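PDB 3LJY: putative adhesin, which has no established function but is probably a surface lipoprotein whose beta-helical head domain serves in cell adhesion. Local coordinates for residues Val44-Asp49 and Val56-Lys61; Leu65-Lys70 and Thr78-Lys83; Asn23-Asp28 and Ala98-Asn103; Lys87-Ala92 and Ser104-Asp109. One frame throughout, in Å; residues are numbered along the deposited sequence.

Contact 1 of 4, residues Val44-Asp49 and Val56-Lys61; sequences VEVTVD and VNIEVK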
loop_
_atom_site.group_PDB
_atom_site.type_symbol
_atom_site.label_atom_id
_atom_site.label_comp_id
_atom_site.label_asym_id
_atom_site.label_seq_id
_atom_site.Cartn_x
_atom_site.Cartn_y
_atom_site.Cartn_z
ATOM N N VAL A 44 -11.222 -15.574 -9.102
ATOM C CA VAL A 44 -10.936 -14.294 -9.721
ATOM C C VAL A 44 -12.108 -13.927 -10.640
ATOM O O VAL A 44 -12.453 -14.689 -11.521
ATOM C CB VAL A 44 -9.601 -14.337 -10.537
ATOM C CG1 VAL A 44 -9.406 -13.006 -11.282
ATOM C CG2 VAL A 44 -8.382 -14.673 -9.627
ATOM N N GLU A 45 -12.737 -12.773 -10.406
ATOM C CA GLU A 45 -13.731 -12.205 -11.320
ATOM C C GLU A 45 -13.172 -10.984 -12.017
ATOM O O GLU A 45 -12.647 -10.103 -11.368
ATOM C CB GLU A 45 -14.978 -11.755 -10.560
ATOM C CG GLU A 45 -16.121 -11.185 -11.454
ATOM C CD GLU A 45 -17.390 -10.820 -10.660
ATOM O OE1 GLU A 45 -17.318 -10.612 -9.421
ATOM O OE2 GLU A 45 -18.472 -10.725 -11.295
ATOM N N VAL A 46 -13.324 -10.924 -13.338
ATOM C CA VAL A 46 -12.838 -9.803 -14.136
ATOM C C VAL A 46 -13.989 -9.130 -14.885
ATOM O O VAL A 46 -14.723 -9.782 -15.613
ATOM C CB VAL A 46 -11.729 -10.259 -15.104
ATOM C CG1 VAL A 46 -11.419 -9.166 -16.144
ATOM C CG2 VAL A 46 -10.462 -10.675 -14.295
ATOM N N THR A 47 -14.148 -7.826 -14.675
ATOM C CA THR A 47 -15.059 -7.006 -15.462
ATOM C C THR A 47 -14.214 -6.124 -16.387
ATOM O O THR A 47 -13.389 -5.339 -15.946
ATOM C CB THR A 47 -15.999 -6.147 -14.557
ATOM O OG1 THR A 47 -16.711 -7.015 -13.648
ATOM C CG2 THR A 47 -17.017 -5.329 -15.390
ATOM N N VAL A 48 -14.401 -6.285 -17.689
ATOM C CA VAL A 48 -13.635 -5.532 -18.663
ATOM C C VAL A 48 -14.460 -5.495 -19.945
ATOM O O VAL A 48 -15.495 -6.155 -20.031
ATOM C CB VAL A 48 -12.209 -6.163 -18.870
ATOM C CG1 VAL A 48 -12.300 -7.448 -19.664
ATOM C CG2 VAL A 48 -11.266 -5.162 -19.553
ATOM N N ASP A 49 -14.017 -4.714 -20.928
ATOM C CA ASP A 49 -14.668 -4.680 -22.224
ATOM C C ASP A 49 -14.838 -6.108 -22.703
ATOM O O ASP A 49 -13.889 -6.889 -22.697
ATOM C CB ASP A 49 -13.835 -3.907 -23.245
ATOM C CG ASP A 49 -13.714 -2.442 -22.917
ATOM O OD1 ASP A 49 -13.098 -2.123 -21.901
ATOM O OD2 ASP A 49 -14.226 -1.600 -23.682
ATOM N N VAL A 56 -7.361 -11.735 -21.486
ATOM C CA VAL A 56 -7.097 -11.632 -20.058
ATOM C C VAL A 56 -6.414 -12.900 -19.582
ATOM O O VAL A 56 -6.979 -13.971 -19.693
ATOM C CB VAL A 56 -8.408 -11.427 -19.264
ATOM C CG1 VAL A 56 -8.149 -11.538 -17.727
ATOM C CG2 VAL A 56 -9.047 -10.084 -19.637
ATOM N N ASN A 57 -5.205 -12.770 -19.049
ATOM C CA ASN A 57 -4.433 -13.922 -18.587
ATOM C C ASN A 57 -4.340 -13.932 -17.061
ATOM O O ASN A 57 -3.653 -13.126 -16.489
ATOM C CB ASN A 57 -3.049 -13.891 -19.242
ATOM C CG ASN A 57 -2.240 -15.139 -18.976
ATOM O OD1 ASN A 57 -2.776 -16.251 -18.902
ATOM N ND2 ASN A 57 -0.927 -14.967 -18.852
ATOM N N ILE A 58 -5.043 -14.846 -16.421
ATOM C CA ILE A 58 -5.041 -14.998 -14.966
ATOM C C ILE A 58 -4.168 -16.199 -14.576
ATOM O O ILE A 58 -4.471 -17.310 -14.983
ATOM C CB ILE A 58 -6.490 -15.235 -14.433
ATOM C CG1 ILE A 58 -7.440 -14.101 -14.907
ATOM C CG2 ILE A 58 -6.494 -15.309 -12.926
ATOM C CD1 ILE A 58 -8.920 -14.390 -14.810
ATOM N N GLU A 59 -3.094 -15.987 -13.812
ATOM C CA GLU A 59 -2.225 -17.092 -13.395
ATOM C C GLU A 59 -1.972 -17.038 -11.900
ATOM O O GLU A 59 -1.827 -15.961 -11.350
ATOM C CB GLU A 59 -0.890 -17.053 -14.134
ATOM C CG GLU A 59 -0.975 -17.502 -15.603
ATOM C CD GLU A 59 0.295 -17.148 -16.419
ATOM O OE1 GLU A 59 1.042 -16.221 -16.016
ATOM O OE2 GLU A 59 0.544 -17.797 -17.469
ATOM N N VAL A 60 -1.940 -18.209 -11.264
ATOM C CA VAL A 60 -1.299 -18.419 -9.954
ATOM C C VAL A 60 -0.125 -19.386 -10.138
ATOM O O VAL A 60 -0.330 -20.511 -10.550
ATOM C CB VAL A 60 -2.289 -18.988 -8.897
ATOM C CG1 VAL A 60 -1.564 -19.413 -7.617
ATOM C CG2 VAL A 60 -3.383 -17.994 -8.577
ATOM N N LYS A 61 1.089 -18.924 -9.836
ATOM C CA LYS A 61 2.322 -19.704 -9.940
ATOM C C LYS A 61 3.028 -19.565 -8.616
ATOM O O LYS A 61 3.197 -18.454 -8.152
ATOM C CB LYS A 61 3.279 -19.131 -10.990
ATOM C CG LYS A 61 2.827 -19.093 -12.439
ATOM C CD LYS A 61 4.061 -18.697 -13.309
ATOM C CE LYS A 61 3.731 -17.709 -14.448
ATOM N NZ LYS A 61 4.833 -16.687 -14.588
#
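Val44, Val46 and Val48 meet Val56 and Ile58 where two sheets pack face to face at the N-terminal end of a beta-solenoid. The two strands run nearly antiparallel, 161° between their directions, and their axes approach to 9.7 Å. That is the spacing of opposed sheets, with side chains between them, and not of hydrogen-bonded neighbours.

The contact itself is entirely apolar. Ile58 wraps round Val44 with two branches: its CD1 lies 3.8 Å from Val44 CG1, while its CG2 rests 3.9 Å from Val44 CG2. With CG1 of Ile58 anti to the carbonyl carbon and beside the backbone N (chi1 -55°), the longer branch extends along the strand far enough for CD1 to reach Val46 CG2 as well, at 4.1 Å. Val44 and Val46 pass alongside Ile58, and Val48 alongside Val56, in opposite directions, so that methyls meet flank to flank.

Polar groups are dealt with outside this layer. The backbone of 44-49 bonds to strand 12-18 on one edge and to strand 80-86 on the other, whereas 56-61 pairs with 64-69. Asp49 OD2 accepts hydrogen bonds from Gly10 N and Thr78 OG1, tying down the end of its strand. On 56-61, Asn57 ND2 makes a weak bond of 3.5 Å to Glu59 OE2, two residues on.

Val56 completes the layer by dividing its methyls: CG1 sits 4.2 Å from Val46 CG2, and CG2 lies the same distance from Val48 CG1.

Contact 2 of 4, residues Leu65-Lys70 and Thr78-Lys83; sequences LTIAFK and TKFIVK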
loop_
_atom_site.group_PDB
_atom_site.type_symbol
_atom_site.label_atom_id
_atom_site.label_comp_id
_atom_site.label_asym_id
_atom_site.label_seq_id
_atom_site.Cartn_x
_atom_site.Cartn_y
_atom_site.Cartn_z
ATOM N N LEU A 65 -0.514 -14.586 -7.446
ATOM C CA LEU A 65 -1.480 -14.186 -8.488
ATOM C C LEU A 65 -0.988 -13.016 -9.375
ATOM O O LEU A 65 -0.623 -11.971 -8.872
ATOM C CB LEU A 65 -2.834 -13.790 -7.862
ATOM C CG LEU A 65 -3.956 -13.332 -8.789
ATOM C CD1 LEU A 65 -4.387 -14.444 -9.765
ATOM C CD2 LEU A 65 -5.130 -12.813 -8.026
ATOM N N THR A 66 -0.960 -13.217 -10.693
ATOM C CA THR A 66 -0.783 -12.138 -11.671
ATOM C C THR A 66 -1.985 -12.145 -12.658
ATOM O O THR A 66 -2.474 -13.201 -13.083
ATOM C CB THR A 66 0.581 -12.250 -12.442
ATOM O OG1 THR A 66 0.755 -13.568 -12.951
ATOM C CG2 THR A 66 1.784 -11.990 -11.522
ATOM N N ILE A 67 -2.506 -10.959 -12.953
ATOM C CA ILE A 67 -3.543 -10.775 -13.951
ATOM C C ILE A 67 -3.072 -9.712 -14.926
ATOM O O ILE A 67 -2.788 -8.577 -14.542
ATOM C CB ILE A 67 -4.888 -10.342 -13.324
ATOM C CG1 ILE A 67 -5.313 -11.345 -12.257
ATOM C CG2 ILE A 67 -5.964 -10.219 -14.382
ATOM C CD1 ILE A 67 -6.488 -10.930 -11.528
ATOM N N ALA A 68 -2.953 -10.080 -16.188
ATOM C CA ALA A 68 -2.511 -9.129 -17.197
ATOM C C ALA A 68 -3.055 -9.531 -18.557
ATOM O O ALA A 68 -3.644 -10.603 -18.690
ATOM C CB ALA A 68 -0.964 -9.056 -17.214
ATOM N N PHE A 69 -2.880 -8.662 -19.549
ATOM C CA PHE A 69 -3.277 -8.971 -20.929
ATOM C C PHE A 69 -2.235 -9.823 -21.669
ATOM O O PHE A 69 -1.050 -9.640 -21.472
ATOM C CB PHE A 69 -3.522 -7.696 -21.725
ATOM C CG PHE A 69 -4.819 -7.019 -21.417
ATOM C CD1 PHE A 69 -6.019 -7.701 -21.527
ATOM C CD2 PHE A 69 -4.842 -5.682 -21.072
ATOM C CE1 PHE A 69 -7.214 -7.080 -21.268
ATOM C CE2 PHE A 69 -6.040 -5.048 -20.812
ATOM C CZ PHE A 69 -7.234 -5.753 -20.917
ATOM N N LYS A 70 -2.692 -10.740 -22.530
ATOM C CA LYS A 70 -1.814 -11.663 -23.278
ATOM C C LYS A 70 -2.304 -12.005 -24.702
ATOM O O LYS A 70 -3.438 -12.484 -24.898
ATOM C CB LYS A 70 -1.630 -12.979 -22.512
ATOM C CG LYS A 70 -0.551 -13.930 -23.109
ATOM C CD LYS A 70 -0.717 -15.382 -22.616
ATOM C CE LYS A 70 -1.885 -16.113 -23.332
ATOM N NZ LYS A 70 -2.500 -17.246 -22.540
ATOM N N THR A 78 -12.222 0.513 -21.420
ATOM C CA THR A 78 -13.085 1.374 -20.631
ATOM C C THR A 78 -12.731 1.229 -19.160
ATOM O O THR A 78 -12.503 2.216 -18.476
ATOM C CB THR A 78 -14.557 1.013 -20.876
ATOM O OG1 THR A 78 -14.740 0.777 -22.277
ATOM C CG2 THR A 78 -15.471 2.126 -20.401
ATOM N N LYS A 79 -12.702 -0.003 -18.682
ATOM C CA LYS A 79 -12.411 -0.264 -17.284
ATOM C C LYS A 79 -11.926 -1.696 -17.194
ATOM O O LYS A 79 -12.203 -2.487 -18.078
ATOM C CB LYS A 79 -13.647 -0.037 -16.415
ATOM C CG LYS A 79 -13.335 0.444 -15.001
ATOM C CD LYS A 79 -13.317 1.948 -14.883
ATOM C CE LYS A 79 -12.777 2.388 -13.540
ATOM N NZ LYS A 79 -12.811 3.901 -13.452
ATOM N N PHE A 80 -11.150 -1.990 -16.162
ATOM C CA PHE A 80 -10.629 -3.329 -15.876
ATOM C C PHE A 80 -10.741 -3.500 -14.371
ATOM O O PHE A 80 -9.932 -2.944 -13.630
ATOM C CB PHE A 80 -9.162 -3.422 -16.316
ATOM C CG PHE A 80 -8.599 -4.829 -16.401
ATOM C CD1 PHE A 80 -8.893 -5.802 -15.462
ATOM C CD2 PHE A 80 -7.712 -5.155 -17.408
ATOM C CE1 PHE A 80 -8.325 -7.081 -15.541
ATOM C CE2 PHE A 80 -7.149 -6.425 -17.494
ATOM C CZ PHE A 80 -7.452 -7.381 -16.556
ATOM N N ILE A 81 -11.739 -4.264 -13.918
ATOM C CA ILE A 81 -12.020 -4.437 -12.475
ATOM C C ILE A 81 -11.780 -5.876 -12.101
ATOM O O ILE A 81 -12.354 -6.742 -12.700
ATOM C CB ILE A 81 -13.492 -4.068 -12.097
ATOM C CG1 ILE A 81 -13.862 -2.655 -12.573
ATOM C CG2 ILE A 81 -13.702 -4.156 -10.599
ATOM C CD1 ILE A 81 -15.350 -2.325 -12.409
ATOM N N VAL A 82 -10.911 -6.118 -11.120
ATOM C CA VAL A 82 -10.681 -7.452 -10.551
ATOM C C VAL A 82 -11.308 -7.555 -9.147
ATOM O O VAL A 82 -11.281 -6.588 -8.381
ATOM C CB VAL A 82 -9.163 -7.783 -10.446
ATOM C CG1 VAL A 82 -8.976 -9.092 -9.740
ATOM C CG2 VAL A 82 -8.534 -7.820 -11.813
ATOM N N LYS A 83 -11.873 -8.728 -8.849
ATOM C CA LYS A 83 -12.396 -9.074 -7.522
ATOM C C LYS A 83 -11.975 -10.510 -7.193
ATOM O O LYS A 83 -12.370 -11.449 -7.892
ATOM C CB LYS A 83 -13.911 -8.965 -7.512
ATOM C CG LYS A 83 -14.529 -9.076 -6.147
ATOM C CD LYS A 83 -15.991 -9.342 -6.281
ATOM C CE LYS A 83 -16.709 -9.254 -4.971
ATOM N NZ LYS A 83 -16.137 -10.244 -4.127
#
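Phe69 and Phe80 meet inside the N-terminal end of the beta-solenoid, where strand 64-69 of one sheet packs across the core from strand 80-86 of the opposing one. The strands are close to antiparallel (160°), with axes 10.1 Å apart at their closest.

The tight part is a row of four side chains. Phe80 slides past Phe69 and sets its CE2 over one face of the Phe69 ring, toward the rim, 3.5 Å from Phe69 CZ. The ring planes are inclined at 59° and the centroids lie 5.1 Å apart, an oblique pairing. Phe80 gets this far across because its CG is anti to the backbone N (chi1 -165°), which swings the ring into the gap between Phe69 and Ile67. The CG2 methyl of Ile67 lies 3.9 Å from Phe80 CZ.

On the other side of each strand the packing gives way to solvent. Ala68 turns its methyl from the opposing strand, and Lys79 and Lys83 are exposed, as is Lys70 just past the strand end. Phe69, near that end, is itself partly exposed, whereas Ile67, Phe80 and Val82 are buried.

Farther in, Ile67 and Val82 meet tip to tip: Ile67 CD1 stands 3.6 Å from Val82 CG1 and 3.7 Å from Val82 CG2.

Contact 3 of 4, residues Asn23-Asp28 and Ala98-Asn103; sequences NEIKVD and ANFMVN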
loop_
_atom_site.group_PDB
_atom_site.type_symbol
_atom_site.label_atom_id
_atom_site.label_comp_id
_atom_site.label_asym_id
_atom_site.label_seq_id
_atom_site.Cartn_x
_atom_site.Cartn_y
_atom_site.Cartn_z
ATOM N N ASN A 23 -0.861 -16.248 -1.830
ATOM C CA ASN A 23 -0.559 -15.360 -0.689
ATOM C C ASN A 23 0.182 -14.105 -1.128
ATOM O O ASN A 23 0.627 -13.300 -0.313
ATOM C CB ASN A 23 0.270 -16.097 0.373
ATOM C CG ASN A 23 1.692 -16.391 -0.085
ATOM O OD1 ASN A 23 1.994 -16.462 -1.288
ATOM N ND2 ASN A 23 2.579 -16.568 0.885
ATOM N N GLU A 24 0.300 -13.942 -2.429
ATOM C CA GLU A 24 1.017 -12.835 -2.975
ATOM C C GLU A 24 0.329 -12.386 -4.259
ATOM O O GLU A 24 -0.248 -13.183 -5.007
ATOM C CB GLU A 24 2.501 -13.222 -3.141
ATOM C CG GLU A 24 3.316 -12.196 -3.882
ATOM C CD GLU A 24 4.820 -12.289 -3.657
ATOM O OE1 GLU A 24 5.317 -13.301 -3.064
ATOM O OE2 GLU A 24 5.486 -11.300 -4.101
ATOM N N ILE A 25 0.332 -11.075 -4.468
ATOM C CA ILE A 25 -0.293 -10.448 -5.648
ATOM C C ILE A 25 0.663 -9.502 -6.369
ATOM O O ILE A 25 1.393 -8.774 -5.738
ATOM C CB ILE A 25 -1.565 -9.715 -5.243
ATOM C CG1 ILE A 25 -2.550 -10.730 -4.646
ATOM C CG2 ILE A 25 -2.143 -9.005 -6.414
ATOM C CD1 ILE A 25 -4.015 -10.338 -4.735
ATOM N N LYS A 26 0.687 -9.566 -7.695
ATOM C CA LYS A 26 1.418 -8.581 -8.518
ATOM C C LYS A 26 0.444 -7.928 -9.466
ATOM O O LYS A 26 -0.189 -8.614 -10.245
ATOM C CB LYS A 26 2.571 -9.240 -9.267
ATOM C CG LYS A 26 3.772 -9.438 -8.330
ATOM C CD LYS A 26 4.782 -10.492 -8.800
ATOM C CE LYS A 26 5.854 -10.741 -7.715
ATOM N NZ LYS A 26 6.567 -12.058 -7.878
ATOM N N VAL A 27 0.267 -6.614 -9.339
ATOM C CA VAL A 27 -0.635 -5.864 -10.222
ATOM C C VAL A 27 0.044 -4.655 -10.878
ATOM O O VAL A 27 0.757 -3.855 -10.244
ATOM C CB VAL A 27 -1.950 -5.443 -9.522
ATOM C CG1 VAL A 27 -1.743 -4.459 -8.425
ATOM C CG2 VAL A 27 -2.892 -4.879 -10.556
ATOM N N ASP A 28 -0.191 -4.552 -12.173
ATOM C CA ASP A 28 0.398 -3.541 -13.030
ATOM C C ASP A 28 -0.726 -3.020 -13.924
ATOM O O ASP A 28 -1.716 -3.680 -14.095
ATOM C CB ASP A 28 1.440 -4.238 -13.896
ATOM C CG ASP A 28 2.613 -3.377 -14.222
ATOM O OD1 ASP A 28 2.523 -2.143 -14.070
ATOM O OD2 ASP A 28 3.642 -3.955 -14.652
ATOM N N ALA A 98 -2.244 1.259 -10.977
ATOM C CA ALA A 98 -3.186 0.315 -10.380
ATOM C C ALA A 98 -3.774 0.941 -9.128
ATOM O O ALA A 98 -3.134 1.772 -8.500
ATOM C CB ALA A 98 -2.521 -0.996 -10.066
ATOM N N ASN A 99 -5.017 0.557 -8.818
ATOM C CA ASN A 99 -5.701 0.946 -7.585
ATOM C C ASN A 99 -5.984 -0.343 -6.820
ATOM O O ASN A 99 -6.911 -1.115 -7.180
ATOM C CB ASN A 99 -6.977 1.717 -7.916
ATOM C CG ASN A 99 -7.682 2.243 -6.699
ATOM O OD1 ASN A 99 -7.149 2.262 -5.599
ATOM N ND2 ASN A 99 -8.908 2.682 -6.892
ATOM N N PHE A 100 -5.146 -0.604 -5.814
ATOM C CA PHE A 100 -5.202 -1.843 -5.073
ATOM C C PHE A 100 -5.995 -1.641 -3.776
ATOM O O PHE A 100 -5.641 -0.831 -2.954
ATOM C CB PHE A 100 -3.789 -2.358 -4.796
ATOM C CG PHE A 100 -3.758 -3.674 -4.044
ATOM C CD1 PHE A 100 -4.140 -4.849 -4.658
ATOM C CD2 PHE A 100 -3.357 -3.727 -2.739
ATOM C CE1 PHE A 100 -4.128 -6.056 -3.979
ATOM C CE2 PHE A 100 -3.338 -4.932 -2.049
ATOM C CZ PHE A 100 -3.733 -6.098 -2.669
HETATM N N MSE A 101 -7.112 -2.344 -3.629
HETATM C CA MSE A 101 -8.013 -2.144 -2.481
HETATM C C MSE A 101 -8.211 -3.433 -1.753
HETATM O O MSE A 101 -8.592 -4.401 -2.368
HETATM C CB MSE A 101 -9.361 -1.608 -2.959
HETATM C CG MSE A 101 -9.214 -0.236 -3.552
HETATM SE SE MSE A 101 -10.624 0.412 -4.656
HETATM C CE MSE A 101 -10.335 -0.704 -6.201
ATOM N N VAL A 102 -7.903 -3.440 -0.455
ATOM C CA VAL A 102 -8.250 -4.557 0.444
ATOM C C VAL A 102 -9.512 -4.145 1.157
ATOM O O VAL A 102 -9.508 -3.177 1.878
ATOM C CB VAL A 102 -7.121 -4.920 1.425
ATOM C CG1 VAL A 102 -7.595 -5.986 2.485
ATOM C CG2 VAL A 102 -5.889 -5.416 0.641
ATOM N N ASN A 103 -10.593 -4.885 0.903
ATOM C CA ASN A 103 -11.934 -4.501 1.310
ATOM C C ASN A 103 -12.451 -5.273 2.504
ATOM O O ASN A 103 -13.599 -5.081 2.864
ATOM C CB ASN A 103 -12.924 -4.689 0.142
ATOM C CG ASN A 103 -12.597 -3.821 -1.029
ATOM O OD1 ASN A 103 -12.295 -2.641 -0.850
ATOM N ND2 ASN A 103 -12.608 -4.387 -2.225
#
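The strand carrying Ile25 and Val27 runs roughly antiparallel to the one carrying Phe100, and the two backbones splay apart, from 6.7 Å between CA of Val27 and CA of Ala98 to 9.9 Å between CA of Ile25 and CA of Phe100. At the narrow end a small side chain suffices: Ala98 CB lies under the fork of Val27, 3.9 Å from both CG1 and CG2. That fork straddles the alanine because CG1 of Val27 stands between the backbone N and the carbonyl carbon (chi1 66°). At the wide end a ring fills the distance. These are opposed faces of the parallel beta-solenoid, contributed by successive coils: 24-27 lies between strands 64-69 and 91-94 in one sheet, and 99-102 lies between 32-37 and 120-123 in the other. Phe100 has CG anti to its own N (chi1 -179°), so the ring reaches well into the interior, where CE1 comes 4.3 Å from Ile25 CG2 and CD1 4.5 Å from Val27 CG1. Phe33 and Val94 help to close the apolar core round these residues. Polar side chains of 98-103 look instead to adjacent coils: Asn99 OD1 bonds to Gln122 NE2, while Asn103 uses ND2 toward Asn34 OD1 and OD1 toward Lys124 NZ.

Contact 4 of 4, residues Lys87-Ala92 and Ser104-Asp109; sequences KWLAAA and SPLTGD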
loop_
_atom_site.group_PDB
_atom_site.type_symbol
_atom_site.label_atom_id
_atom_site.label_comp_id
_atom_site.label_asym_id
_atom_site.label_seq_id
_atom_site.Cartn_x
_atom_site.Cartn_y
_atom_site.Cartn_z
ATOM N N LYS A 87 -6.666 -16.932 1.468
ATOM C CA LYS A 87 -6.645 -17.121 2.912
ATOM C C LYS A 87 -5.699 -16.142 3.558
ATOM O O LYS A 87 -5.903 -15.738 4.699
ATOM C CB LYS A 87 -6.228 -18.538 3.285
ATOM C CG LYS A 87 -6.944 -19.675 2.541
ATOM C CD LYS A 87 -6.622 -21.025 3.163
ATOM C CE LYS A 87 -6.848 -22.219 2.212
ATOM N NZ LYS A 87 -5.556 -22.902 1.816
ATOM N N TRP A 88 -4.659 -15.743 2.819
ATOM C CA TRP A 88 -3.596 -14.908 3.351
ATOM C C TRP A 88 -3.080 -13.909 2.330
ATOM O O TRP A 88 -3.086 -14.200 1.153
ATOM C CB TRP A 88 -2.415 -15.798 3.796
ATOM C CG TRP A 88 -2.761 -16.939 4.741
ATOM C CD1 TRP A 88 -2.832 -18.258 4.422
ATOM C CD2 TRP A 88 -3.062 -16.846 6.134
ATOM N NE1 TRP A 88 -3.167 -18.991 5.521
ATOM C CE2 TRP A 88 -3.316 -18.150 6.591
ATOM C CE3 TRP A 88 -3.144 -15.783 7.045
ATOM C CZ2 TRP A 88 -3.637 -18.434 7.926
ATOM C CZ3 TRP A 88 -3.468 -16.061 8.378
ATOM C CH2 TRP A 88 -3.710 -17.380 8.804
ATOM N N LEU A 89 -2.593 -12.749 2.783
ATOM C CA LEU A 89 -1.847 -11.816 1.935
ATOM C C LEU A 89 -0.533 -11.429 2.609
ATOM O O LEU A 89 -0.467 -10.506 3.422
ATOM C CB LEU A 89 -2.668 -10.568 1.624
ATOM C CG LEU A 89 -2.082 -9.560 0.592
ATOM C CD1 LEU A 89 -2.041 -10.129 -0.849
ATOM C CD2 LEU A 89 -2.889 -8.270 0.673
ATOM N N ALA A 90 0.519 -12.154 2.258
ATOM C CA ALA A 90 1.855 -11.886 2.765
ATOM C C ALA A 90 2.507 -10.706 2.009
ATOM O O ALA A 90 3.318 -9.956 2.583
ATOM C CB ALA A 90 2.729 -13.135 2.631
ATOM N N ALA A 91 2.183 -10.546 0.722
ATOM C CA ALA A 91 2.870 -9.535 -0.096
ATOM C C ALA A 91 2.023 -9.038 -1.226
ATOM O O ALA A 91 1.275 -9.817 -1.837
ATOM C CB ALA A 91 4.187 -10.109 -0.670
ATOM N N ALA A 92 2.135 -7.737 -1.521
ATOM C CA ALA A 92 1.580 -7.186 -2.753
ATOM C C ALA A 92 2.558 -6.232 -3.398
ATOM O O ALA A 92 3.188 -5.441 -2.714
ATOM C CB ALA A 92 0.201 -6.480 -2.527
ATOM N N SER A 104 -11.622 -6.150 3.084
ATOM C CA SER A 104 -11.974 -6.901 4.275
ATOM C C SER A 104 -10.964 -6.554 5.353
ATOM O O SER A 104 -9.935 -5.988 5.060
ATOM C CB SER A 104 -11.839 -8.381 4.001
ATOM O OG SER A 104 -10.471 -8.664 3.763
ATOM N N PRO A 105 -11.255 -6.914 6.617
ATOM C CA PRO A 105 -10.183 -6.973 7.576
ATOM C C PRO A 105 -9.057 -7.825 7.027
ATOM O O PRO A 105 -9.301 -8.694 6.177
ATOM C CB PRO A 105 -10.837 -7.650 8.769
ATOM C CG PRO A 105 -12.274 -7.337 8.652
ATOM C CD PRO A 105 -12.556 -7.287 7.212
ATOM N N LEU A 106 -7.832 -7.538 7.453
ATOM C CA LEU A 106 -6.667 -8.356 7.108
ATOM C C LEU A 106 -5.962 -8.777 8.394
ATOM O O LEU A 106 -5.584 -7.933 9.189
ATOM C CB LEU A 106 -5.724 -7.588 6.177
ATOM C CG LEU A 106 -4.486 -8.333 5.622
ATOM C CD1 LEU A 106 -4.835 -9.434 4.654
ATOM C CD2 LEU A 106 -3.534 -7.347 4.932
ATOM N N THR A 107 -5.827 -10.084 8.613
ATOM C CA THR A 107 -5.093 -10.627 9.765
ATOM C C THR A 107 -3.940 -11.505 9.284
ATOM O O THR A 107 -4.033 -12.132 8.231
ATOM C CB THR A 107 -6.015 -11.492 10.686
ATOM O OG1 THR A 107 -7.139 -10.711 11.100
ATOM C CG2 THR A 107 -5.279 -11.970 11.962
ATOM N N GLY A 108 -2.869 -11.582 10.071
ATOM C CA GLY A 108 -1.761 -12.482 9.775
ATOM C C GLY A 108 -0.437 -12.064 10.358
ATOM O O GLY A 108 -0.359 -11.168 11.190
ATOM N N ASP A 109 0.623 -12.734 9.936
ATOM C CA ASP A 109 1.946 -12.553 10.543
ATOM C C ASP A 109 2.601 -11.277 10.040
ATOM O O ASP A 109 2.867 -10.371 10.800
ATOM C CB ASP A 109 2.814 -13.792 10.226
ATOM C CG ASP A 109 4.267 -13.651 10.625
ATOM O OD1 ASP A 109 4.610 -12.835 11.499
ATOM O OD2 ASP A 109 5.075 -14.402 10.059
HETATM O O HOH W 1 -2.490 -12.299 5.805
#
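Thr107 O accepts a hydrogen bond of 2.9 Å from a water molecule that in turn takes the N-H of Leu89, its oxygen 3.1 Å from Leu89 N. This single water bridges the two backbones. It also sits at the edge of the Trp88 ring system, in the ring plane, and Trp88 turns the same edge to the carbonyl, with CE3 3.9 Å from Thr107 O. With CG anti to the carbonyl carbon (chi1 -53°), the indole swings over to 104-109 although its CB does not point there.

Trp88 CZ3 also comes within 4.2 Å of Gly108 CA, obliquely to the ring. Gly108 has phi 155° and psi -170°, a conformation suited to a residue without CB, just where the chain turns a corner of the beta-solenoid and leaves one face for the next. On the inner side the packing is apolar: Leu106 CD1 touches Leu89 CB at 3.9 Å, and Leu89 goes on to meet Phe100, Val102 and Ile25 in the core.

At the start of 104-109, Ser104 OG donates to Pro105 O at 2.7 Å, approaching from above the carbonyl plane, and receives the backbone N-H of Gln37. The side chain of Gln37 joins both segments, its NE2 bonding to Lys87 O and its OE1 to Thr107 N.

The corner is therefore held by mediated links, one water and one glutamine amide, over a leucine pair. Leu89 N and Thr107 O are too far apart to bond directly and satisfy each other through the water, with the indole edge beside it.

Overall arrangement
Of the contact segments, 24-27 comes first along the chain and waits for 99-102, so contact 3 closes a long loop that encloses contacts 1 and 2. Those two follow in series: contact 1 brings 56-61 back across from 43-49, then contact 2 brings 80-86 back across from 64-69. They touch directly, since 56-61 neighbours 64-69 in one sheet and 43-49 neighbours 80-86 in the other. Contact 2 abuts contact 3 through the pairing of 64-69 with 24-27. Contact 4 crosses contact 3: it closes the short loop from 87-92 to 104-109, which contains 98-103, and joins the turn before strand 91-94 to the corner after 106-107.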